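Local coordinates for enoyl-acyl carrier protein reductase (Uncultured bacterium, PDB 6KIA) that probably reduces the enoyl double bond of acyl-carrier-protein-bound intermediates in fatty acid synthesis, using NADH as the hydride donor, at residues F156-M161 and R235-G240; K282-N287 and S415-P420. All coordinates share one frame; numbering follows the deposited sequence.

How the contacts relate
Both contacts reach one sheet, and their centres lie 10 Å apart. Contact 1 pairs strand 155-159 with strand 234-240; contact 2 starts on the next strand, 283-287, and ends in the loop that leads into strand 421-423. Strand 234-240 is therefore the shared neighbour. Its Ala238 O is 2.8 Å from Tyr286 N and its Gly240 N is 2.7 Å from Tyr286 O, both probable hydrogen bonds. At the other end, Arg235 CD packs on Lys282 CB at 3.6 Å. Contact 1 touches the bound NADH directly, whereas in contact 2 the side chain of Val285 stays about 8 Å from it.

Contact 1. Residues F156-M161 and R235-G240; sequences FFAHTM and RYSAYG. With NAI (1,4-dihydronicotinamide adenine dinucleotide), chain D.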
ATOM      1  N   PHE A 156      10.828   5.455  14.929  1.00 19.90           N
ATOM      2  CA  PHE A 156      10.094   4.529  14.071  1.00 17.47           C
ATOM      3  C   PHE A 156       9.628   5.339  12.868  1.00 17.60           C
ATOM      4  O   PHE A 156       8.729   6.183  12.978  1.00 18.66           O
ATOM      5  CB  PHE A 156       8.903   3.947  14.874  1.00 17.40           C
ATOM      6  CG  PHE A 156       8.176   2.785  14.227  1.00 21.26           C
ATOM      7  CD1 PHE A 156       7.634   1.781  15.024  1.00 18.44           C
ATOM      8  CD2 PHE A 156       8.129   2.628  12.852  1.00 23.19           C
ATOM      9  CE1 PHE A 156       6.957   0.681  14.446  1.00 17.84           C
ATOM     10  CE2 PHE A 156       7.459   1.535  12.275  1.00 20.53           C
ATOM     11  CZ  PHE A 156       6.900   0.572  13.080  1.00 19.54           C
ATOM     12  N   PHE A 157      10.260   5.105  11.716  1.00 17.68           N
ATOM     13  CA  PHE A 157       9.893   5.799  10.487  1.00 19.55           C
ATOM     14  C   PHE A 157       9.005   4.873   9.674  1.00 20.56           C
ATOM     15  O   PHE A 157       9.468   3.821   9.246  1.00 19.28           O
ATOM     16  CB  PHE A 157      11.135   6.190   9.658  1.00 19.31           C
ATOM     17  CG  PHE A 157      12.020   7.217  10.307  1.00 18.21           C
ATOM     18  CD1 PHE A 157      11.810   8.576  10.099  1.00 20.65           C
ATOM     19  CD2 PHE A 157      13.074   6.815  11.090  1.00 22.73           C
ATOM     20  CE1 PHE A 157      12.645   9.527  10.671  1.00 23.56           C
ATOM     21  CE2 PHE A 157      13.923   7.744  11.663  1.00 19.20           C
ATOM     22  CZ  PHE A 157      13.697   9.118  11.471  1.00 20.92           C
ATOM     23  N   ALA A 158       7.732   5.235   9.489  1.00 17.58           N
ATOM     24  CA  ALA A 158       6.795   4.361   8.774  1.00 17.70           C
ATOM     25  C   ALA A 158       6.465   4.914   7.371  1.00 21.70           C
ATOM     26  O   ALA A 158       5.731   5.896   7.211  1.00 18.58           O
ATOM     27  CB  ALA A 158       5.516   4.178   9.601  1.00 17.27           C
ATOM     28  N   HIS A 159       7.034   4.280   6.354  1.00 17.57           N
ATOM     29  CA  HIS A 159       6.826   4.680   4.956  1.00 17.99           C
ATOM     30  C   HIS A 159       5.517   4.112   4.455  1.00 17.75           C
ATOM     31  O   HIS A 159       5.224   2.956   4.718  1.00 18.09           O
ATOM     32  CB  HIS A 159       8.009   4.178   4.130  1.00 17.88           C
ATOM     33  CG  HIS A 159       7.903   4.406   2.657  1.00 17.92           C
ATOM     34  ND1 HIS A 159       7.198   3.560   1.827  1.00 23.17           N
ATOM     35  CD2 HIS A 159       8.501   5.316   1.848  1.00 18.17           C
ATOM     36  CE1 HIS A 159       7.315   3.975   0.579  1.00 21.66           C
ATOM     37  NE2 HIS A 159       8.104   5.036   0.563  1.00 19.81           N
ATOM     38  N   THR A 160       4.733   4.915   3.734  1.00 17.71           N
ATOM     39  CA  THR A 160       3.448   4.433   3.212  1.00 17.62           C
ATOM     40  C   THR A 160       3.275   4.771   1.746  1.00 19.20           C
ATOM     41  O   THR A 160       2.254   4.427   1.151  1.00 19.98           O
ATOM     42  CB  THR A 160       2.232   5.051   3.958  1.00 17.60           C
ATOM     43  OG1 THR A 160       2.175   6.452   3.658  1.00 21.57           O
ATOM     44  CG2 THR A 160       2.309   4.832   5.470  1.00 20.92           C
ATOM     45  N   MET A 161       4.234   5.487   1.157  1.00 17.98           N
ATOM     46  CA  MET A 161       4.002   6.111  -0.143  1.00 18.18           C
ATOM     47  C   MET A 161       3.916   5.115  -1.273  1.00 18.15           C
ATOM     48  O   MET A 161       4.778   4.255  -1.418  1.00 21.82           O
ATOM     49  CB  MET A 161       5.121   7.113  -0.468  1.00 18.72           C
ATOM     50  CG  MET A 161       5.243   8.214   0.550  1.00 18.49           C
ATOM     51  SD  MET A 161       6.568   9.364   0.167  1.00 22.08           S
ATOM     52  CE  MET A 161       6.289  10.647   1.396  1.00 23.18           C
ATOM     53  N   ARG A 235      14.068   2.195  13.528  1.00 19.64           N
ATOM     54  CA  ARG A 235      13.397   1.235  12.673  1.00 18.74           C
ATOM     55  C   ARG A 235      12.746   1.948  11.480  1.00 18.30           C
ATOM     56  O   ARG A 235      12.275   3.088  11.596  1.00 17.54           O
ATOM     57  CB  ARG A 235      12.327   0.490  13.465  1.00 18.98           C
ATOM     58  CG  ARG A 235      12.823  -0.243  14.695  1.00 18.81           C
ATOM     59  CD  ARG A 235      13.763  -1.376  14.330  1.00 20.37           C
ATOM     60  NE  ARG A 235      14.121  -2.149  15.517  1.00 25.68           N
ATOM     61  CZ  ARG A 235      15.233  -1.950  16.216  1.00 22.02           C
ATOM     62  NH1 ARG A 235      16.094  -1.032  15.822  1.00 23.18           N
ATOM     63  NH2 ARG A 235      15.485  -2.681  17.294  1.00 25.14           N
ATOM     64  N   TYR A 236      12.726   1.266  10.340  1.00 18.02           N
ATOM     65  CA  TYR A 236      11.980   1.713   9.152  1.00 17.43           C
ATOM     66  C   TYR A 236      11.012   0.617   8.758  1.00 20.11           C
ATOM     67  O   TYR A 236      11.382  -0.557   8.772  1.00 20.68           O
ATOM     68  CB  TYR A 236      12.903   2.007   7.972  1.00 17.63           C
ATOM     69  CG  TYR A 236      13.944   3.051   8.295  1.00 17.86           C
ATOM     70  CD1 TYR A 236      15.122   2.692   8.942  1.00 22.52           C
ATOM     71  CD2 TYR A 236      13.736   4.394   7.993  1.00 18.06           C
ATOM     72  CE1 TYR A 236      16.072   3.645   9.270  1.00 23.36           C
ATOM     73  CE2 TYR A 236      14.696   5.348   8.315  1.00 19.37           C
ATOM     74  CZ  TYR A 236      15.847   4.959   8.952  1.00 20.22           C
ATOM     75  OH  TYR A 236      16.805   5.897   9.269  1.00 23.77           O
ATOM     76  N   SER A 237       9.774   0.989   8.451  1.00 18.46           N
ATOM     77  CA  SER A 237       8.815   0.010   7.937  1.00 17.00           C
ATOM     78  C   SER A 237       8.261   0.555   6.629  1.00 17.85           C
ATOM     79  O   SER A 237       8.273   1.774   6.402  1.00 17.30           O
ATOM     80  CB  SER A 237       7.689  -0.239   8.942  1.00 16.83           C
ATOM     81  OG  SER A 237       6.884   0.928   9.086  1.00 16.93           O
ATOM     82  N   ALA A 238       7.795  -0.340   5.760  1.00 17.03           N
ATOM     83  CA  ALA A 238       7.093   0.056   4.552  1.00 17.13           C
ATOM     84  C   ALA A 238       5.983  -0.951   4.322  1.00 16.96           C
ATOM     85  O   ALA A 238       6.087  -2.106   4.736  1.00 16.79           O
ATOM     86  CB  ALA A 238       8.027   0.114   3.329  1.00 20.78           C
ATOM     87  N   TYR A 239       4.930  -0.512   3.652  1.00 17.01           N
ATOM     88  CA  TYR A 239       3.836  -1.400   3.272  1.00 16.89           C
ATOM     89  C   TYR A 239       4.111  -1.919   1.870  1.00 16.96           C
ATOM     90  O   TYR A 239       4.169  -1.141   0.923  1.00 19.99           O
ATOM     91  CB  TYR A 239       2.488  -0.680   3.322  1.00 17.81           C
ATOM     92  CG  TYR A 239       1.993  -0.378   4.719  1.00 16.82           C
ATOM     93  CD1 TYR A 239       1.213  -1.301   5.418  1.00 18.67           C
ATOM     94  CD2 TYR A 239       2.304   0.838   5.338  1.00 18.64           C
ATOM     95  CE1 TYR A 239       0.764  -1.029   6.695  1.00 17.11           C
ATOM     96  CE2 TYR A 239       1.860   1.106   6.625  1.00 16.87           C
ATOM     97  CZ  TYR A 239       1.093   0.184   7.278  1.00 19.19           C
ATOM     98  OH  TYR A 239       0.647   0.443   8.556  1.00 20.44           O
ATOM     99  N   GLY A 240       4.302  -3.225   1.746  1.00 17.22           N
ATOM    100  CA  GLY A 240       4.549  -3.791   0.440  1.00 16.92           C
ATOM    101  C   GLY A 240       3.318  -4.519  -0.027  1.00 17.91           C
ATOM    102  O   GLY A 240       2.449  -4.846   0.778  1.00 16.69           O
TER
HETATM  103  PA  NAI D 501      -3.882   5.301   0.784  1.00 17.93           P
HETATM  104  O1A NAI D 501      -4.558   5.584   2.090  1.00 20.84           O
HETATM  105  O2A NAI D 501      -4.418   6.021  -0.438  1.00 21.45           O
HETATM  106  O5B NAI D 501      -2.331   5.579   0.992  1.00 18.27           O
HETATM  107  C5B NAI D 501      -1.546   6.027  -0.095  1.00 19.72           C
HETATM  108  C4B NAI D 501      -0.286   6.636   0.593  1.00 18.77           C
HETATM  109  O4B NAI D 501       0.668   7.014  -0.571  1.00 18.65           O
HETATM  110  C3B NAI D 501      -0.542   7.710   1.250  1.00 20.23           C
HETATM  111  O3B NAI D 501       0.228   7.790   2.519  1.00 21.64           O
HETATM  112  C2B NAI D 501      -0.103   8.941   0.236  1.00 22.04           C
HETATM  113  O2B NAI D 501       0.085  10.177   1.020  1.00 20.17           O
HETATM  114  C1B NAI D 501       0.966   8.497  -0.327  1.00 22.62           C
HETATM  115  N9A NAI D 501       1.115   9.020  -1.701  1.00 22.03           N
HETATM  116  C8A NAI D 501       0.434   8.866  -2.850  1.00 20.37           C
HETATM  117  N7A NAI D 501       1.033   9.598  -3.787  1.00 20.25           N
HETATM  118  C5A NAI D 501       2.100  10.207  -3.218  1.00 19.02           C
HETATM  119  C6A NAI D 501       3.012  11.070  -3.807  1.00 22.06           C
HETATM  120  N6A NAI D 501       3.159  11.597  -5.135  1.00 24.00           N
HETATM  121  N1A NAI D 501       4.000  11.566  -3.044  1.00 20.58           N
HETATM  122  C2A NAI D 501       4.085  11.228  -1.719  1.00 21.94           C
HETATM  123  N3A NAI D 501       3.175  10.363  -1.134  1.00 23.26           N
HETATM  124  C4A NAI D 501       2.169   9.861  -1.916  1.00 22.89           C
HETATM  125  O3  NAI D 501      -3.964   3.692   0.406  1.00 18.07           O
HETATM  126  PN  NAI D 501      -3.171   2.444   1.050  1.00 18.35           P
HETATM  127  O1N NAI D 501      -3.417   2.373   2.526  1.00 17.61           O
HETATM  128  O2N NAI D 501      -3.712   1.252   0.278  1.00 18.64           O
HETATM  129  O5D NAI D 501      -1.620   2.662   0.746  1.00 17.46           O
HETATM  130  C5D NAI D 501      -0.656   2.679   1.785  1.00 17.38           C
HETATM  131  C4D NAI D 501       0.424   1.630   1.439  1.00 17.30           C
HETATM  132  O4D NAI D 501      -0.105   0.427   1.554  1.00 17.14           O
HETATM  133  C3D NAI D 501       0.849   1.753  -0.023  1.00 19.92           C
HETATM  134  O3D NAI D 501       2.229   1.739  -0.168  1.00 17.77           O
HETATM  135  C2D NAI D 501       0.259   0.457  -0.622  1.00 20.21           C
HETATM  136  O2D NAI D 501       0.957   0.144  -1.879  1.00 17.47           O
HETATM  137  C1D NAI D 501       0.413  -0.427   0.329  1.00 17.16           C
HETATM  138  N1N NAI D 501      -0.439  -1.606   0.180  1.00 18.80           N
HETATM  139  C2N NAI D 501      -1.769  -1.507  -0.172  1.00 17.06           C
HETATM  140  C3N NAI D 501      -2.528  -2.669  -0.361  1.00 16.95           C
HETATM  141  C7N NAI D 501      -4.013  -2.593  -0.715  1.00 21.07           C
HETATM  142  O7N NAI D 501      -4.596  -3.567  -1.184  1.00 20.70           O
HETATM  143  N7N NAI D 501      -4.711  -1.379  -0.484  1.00 19.50           N
HETATM  144  C4N NAI D 501      -1.982  -3.932  -0.182  1.00 19.33           C
HETATM  145  C5N NAI D 501      -0.646  -4.020   0.226  1.00 21.86           C
HETATM  146  C6N NAI D 501       0.114  -2.858   0.398  1.00 17.91           C
HETATM  147  O   HOH W   1       5.143   1.430   7.096  1.00 18.32           O
HETATM  148  O   HOH W   2       4.918   1.718   1.828  1.00 19.33           O
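Phe157 and Arg235 open a parallel strand pairing, with Phe157 N 2.9 Å from Arg235 O and its N-H aimed almost straight at the oxygen (175°). Ser237 N to Phe157 O and His159 N to Ser237 O carry the ladder onward, so Phe157 and Ser237 each both give and receive a bond. Packing is dense on both sheet faces at this end. On one, the rings of Phe157 and Tyr236 lie side by side, planes at 11° but slid apart with centroids 5.2 Å from each other; the nearest atoms are Phe157 CD2 and Tyr236 CE2. Tyr236 OH continues to Ser220 and Arg224. On the other face, Ser237 OG meets the edge of the Phe156 ring in its plane, 3.3 Å from CE2. With CG anti to the backbone N (chi1 -170°), the Phe156 ring leans back towards the neighbouring strand.

Past His159 the direct ladder gives way to water. One water donates to His159 O at 2.8 Å and also bonds Ser237 OG; a second accepts from Tyr239 N and bonds His159 ND1, where the strands have drawn too far apart for a direct bond between His159 O and Tyr239 N. His159 NE2 is held by Thr212. Here the side-chain contact is lighter: Thr160 CG2 rests against Tyr239 CE2, and the main partner becomes the cofactor. Thr160 OG1 donates to O3B of the adenosine ribose at 2.6 Å, while Thr160 O accepts from O3D of the nicotinamide ribose. Met161 lies along the adenine, and Tyr239 CB approaches O4D. Dinucleotide bound across the C-terminal ends of neighbouring parallel strands, with both riboses contacted there, is the arrangement of a Rossmann-fold NADH site.

Contact 2. Residues K282-N287 and S415-P420; sequences KATVYN and SNPAGP
Thr284 and Gly419 form the side-chain hydrogen bond of this contact: Thr284 OG1 donates to Gly419 O at 2.9 Å, coming in 30° out of the carbonyl plane. A chi1 of -60° places OG1 beside its own backbone N and turns it to that oxygen, while CG2 lies above one face of the Tyr286 ring, toward its rim. The backbone hydrogen bond follows one residue later on each segment, from Val285 N to Pro420 O at 2.8 Å, with an angle of 164° at the hydrogen.

Two CA-H...O contacts accompany it, both on the Ala283 side. Thr284 CA is 3.2 Å from the same Pro420 O, and Pro420 CA faces Ala283 O at 3.3 Å. Ala283 O is buried without a hydrogen-bond partner in the model.

Van der Waals packing comes mainly from the prolines: Pro417 CB lies 3.5 Å from Thr284 OG1, and Pro417 CG comes loosely, at 4.5 Å, to Lys282 CD.

The loop of 415-420 thus joins helix 394-413 to strand 421-423, beginning a parallel pairing that Val285 and Leu422 continue. Strand 234-240 adjoins 283-287 in the sheet, and helix 263-278 presents Trp277 to both Thr284 and Pro420.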
ATOM      1  N   LYS A 282      17.851  -1.339  10.207  1.00 20.47           N
ATOM      2  CA  LYS A 282      16.651  -2.140  10.471  1.00 22.95           C
ATOM      3  C   LYS A 282      15.447  -1.634   9.666  1.00 25.83           C
ATOM      4  O   LYS A 282      14.558  -0.947  10.194  1.00 25.06           O
ATOM      5  CB  LYS A 282      16.324  -2.130  11.962  1.00 27.36           C
ATOM      6  CG  LYS A 282      17.374  -2.815  12.852  1.00 38.03           C
ATOM      7  CD  LYS A 282      17.764  -4.183  12.335  1.00 38.85           C
ATOM      8  CE  LYS A 282      18.908  -4.774  13.154  1.00 52.24           C
ATOM      9  NZ  LYS A 282      19.486  -5.992  12.506  1.00 58.54           N
ATOM     10  N   ALA A 283      15.439  -1.962   8.381  1.00 24.84           N
ATOM     11  CA  ALA A 283      14.364  -1.583   7.465  1.00 22.90           C
ATOM     12  C   ALA A 283      13.627  -2.841   7.010  1.00 24.39           C
ATOM     13  O   ALA A 283      14.261  -3.800   6.563  1.00 23.89           O
ATOM     14  CB  ALA A 283      14.937  -0.814   6.269  1.00 18.67           C
ATOM     15  N   THR A 284      12.299  -2.850   7.140  1.00 19.97           N
ATOM     16  CA  THR A 284      11.508  -4.017   6.814  1.00 20.27           C
ATOM     17  C   THR A 284      10.302  -3.619   5.953  1.00 20.21           C
ATOM     18  O   THR A 284       9.532  -2.717   6.311  1.00 21.63           O
ATOM     19  CB  THR A 284      11.030  -4.748   8.091  1.00 22.71           C
ATOM     20  OG1 THR A 284      12.173  -5.166   8.873  1.00 21.52           O
ATOM     21  CG2 THR A 284      10.169  -5.978   7.744  1.00 22.17           C
ATOM     22  N   VAL A 285      10.151  -4.299   4.826  1.00 18.46           N
ATOM     23  CA  VAL A 285       8.934  -4.206   4.025  1.00 19.41           C
ATOM     24  C   VAL A 285       7.977  -5.277   4.479  1.00 20.53           C
ATOM     25  O   VAL A 285       8.330  -6.459   4.524  1.00 20.94           O
ATOM     26  CB  VAL A 285       9.207  -4.396   2.518  1.00 18.11           C
ATOM     27  CG1 VAL A 285       7.888  -4.473   1.739  1.00 18.36           C
ATOM     28  CG2 VAL A 285      10.104  -3.272   1.994  1.00 21.21           C
ATOM     29  N   TYR A 286       6.765  -4.870   4.832  1.00 16.51           N
ATOM     30  CA  TYR A 286       5.741  -5.827   5.227  1.00 16.32           C
ATOM     31  C   TYR A 286       4.802  -6.008   4.074  1.00 17.76           C
ATOM     32  O   TYR A 286       4.057  -5.092   3.736  1.00 16.76           O
ATOM     33  CB  TYR A 286       4.993  -5.345   6.485  1.00 16.24           C
ATOM     34  CG  TYR A 286       5.873  -5.305   7.722  1.00 16.20           C
ATOM     35  CD1 TYR A 286       6.621  -4.163   8.038  1.00 17.12           C
ATOM     36  CD2 TYR A 286       5.985  -6.410   8.535  1.00 19.44           C
ATOM     37  CE1 TYR A 286       7.431  -4.143   9.162  1.00 20.01           C
ATOM     38  CE2 TYR A 286       6.793  -6.400   9.662  1.00 20.04           C
ATOM     39  CZ  TYR A 286       7.496  -5.281   9.970  1.00 19.50           C
ATOM     40  OH  TYR A 286       8.292  -5.307  11.107  1.00 20.88           O
ATOM     41  N   ASN A 287       4.863  -7.181   3.448  1.00 18.41           N
ATOM     42  CA  ASN A 287       3.970  -7.483   2.321  1.00 19.18           C
ATOM     43  C   ASN A 287       2.600  -7.881   2.844  1.00 16.42           C
ATOM     44  O   ASN A 287       2.412  -8.967   3.424  1.00 16.06           O
ATOM     45  CB  ASN A 287       4.567  -8.562   1.423  1.00 16.35           C
ATOM     46  CG  ASN A 287       5.643  -8.013   0.508  1.00 21.38           C
ATOM     47  OD1 ASN A 287       5.526  -6.882  -0.010  1.00 18.80           O
ATOM     48  ND2 ASN A 287       6.719  -8.785   0.317  1.00 18.46           N
ATOM     49  N   SER A 415       9.907  -3.921  16.649  1.00 19.29           N
ATOM     50  CA  SER A 415      10.815  -3.820  17.785  1.00 23.65           C
ATOM     51  C   SER A 415      11.975  -4.794  17.637  1.00 25.46           C
ATOM     52  O   SER A 415      13.084  -4.507  18.076  1.00 25.43           O
ATOM     53  CB  SER A 415      10.105  -4.044  19.122  1.00 20.10           C
ATOM     54  OG  SER A 415       9.369  -2.894  19.508  1.00 21.10           O
ATOM     55  N   ASN A 416      11.723  -5.946  17.032  1.00 25.83           N
ATOM     56  CA  ASN A 416      12.770  -6.946  16.806  1.00 28.83           C
ATOM     57  C   ASN A 416      12.519  -7.735  15.530  1.00 26.42           C
ATOM     58  O   ASN A 416      12.066  -8.877  15.576  1.00 28.40           O
ATOM     59  CB  ASN A 416      12.853  -7.912  17.991  1.00 34.69           C
ATOM     60  CG  ASN A 416      14.007  -8.890  17.865  1.00 48.11           C
ATOM     61  OD1 ASN A 416      15.044  -8.570  17.285  1.00 50.28           O
ATOM     62  ND2 ASN A 416      13.829 -10.090  18.412  1.00 53.89           N
ATOM     63  N   PRO A 417      12.777  -7.107  14.380  1.00 24.07           N
ATOM     64  CA  PRO A 417      12.353  -7.698  13.103  1.00 25.57           C
ATOM     65  C   PRO A 417      13.168  -8.909  12.642  1.00 25.09           C
ATOM     66  O   PRO A 417      14.394  -8.913  12.776  1.00 32.36           O
ATOM     67  CB  PRO A 417      12.513  -6.537  12.121  1.00 25.33           C
ATOM     68  CG  PRO A 417      13.571  -5.645  12.740  1.00 27.51           C
ATOM     69  CD  PRO A 417      13.337  -5.754  14.229  1.00 29.18           C
ATOM     70  N   ALA A 418      12.484  -9.899  12.069  1.00 27.05           N
ATOM     71  CA  ALA A 418      13.147 -11.110  11.605  1.00 30.98           C
ATOM     72  C   ALA A 418      13.979 -10.875  10.350  1.00 34.17           C
ATOM     73  O   ALA A 418      14.964 -11.573  10.123  1.00 31.68           O
ATOM     74  CB  ALA A 418      12.135 -12.198  11.350  1.00 23.58           C
ATOM     75  N   GLY A 419      13.598  -9.895   9.534  1.00 30.07           N
ATOM     76  CA  GLY A 419      14.288  -9.689   8.278  1.00 29.11           C
ATOM     77  C   GLY A 419      13.819  -8.466   7.520  1.00 28.95           C
ATOM     78  O   GLY A 419      12.904  -7.779   7.953  1.00 23.52           O
ATOM     79  N   PRO A 420      14.440  -8.203   6.371  1.00 24.34           N
ATOM     80  CA  PRO A 420      14.124  -7.001   5.592  1.00 19.16           C
ATOM     81  C   PRO A 420      12.783  -7.069   4.843  1.00 17.63           C
ATOM     82  O   PRO A 420      12.283  -6.017   4.442  1.00 17.81           O
ATOM     83  CB  PRO A 420      15.293  -6.918   4.602  1.00 25.91           C
ATOM     84  CG  PRO A 420      15.774  -8.320   4.461  1.00 27.33           C
ATOM     85  CD  PRO A 420      15.573  -8.960   5.799  1.00 24.82           C
TER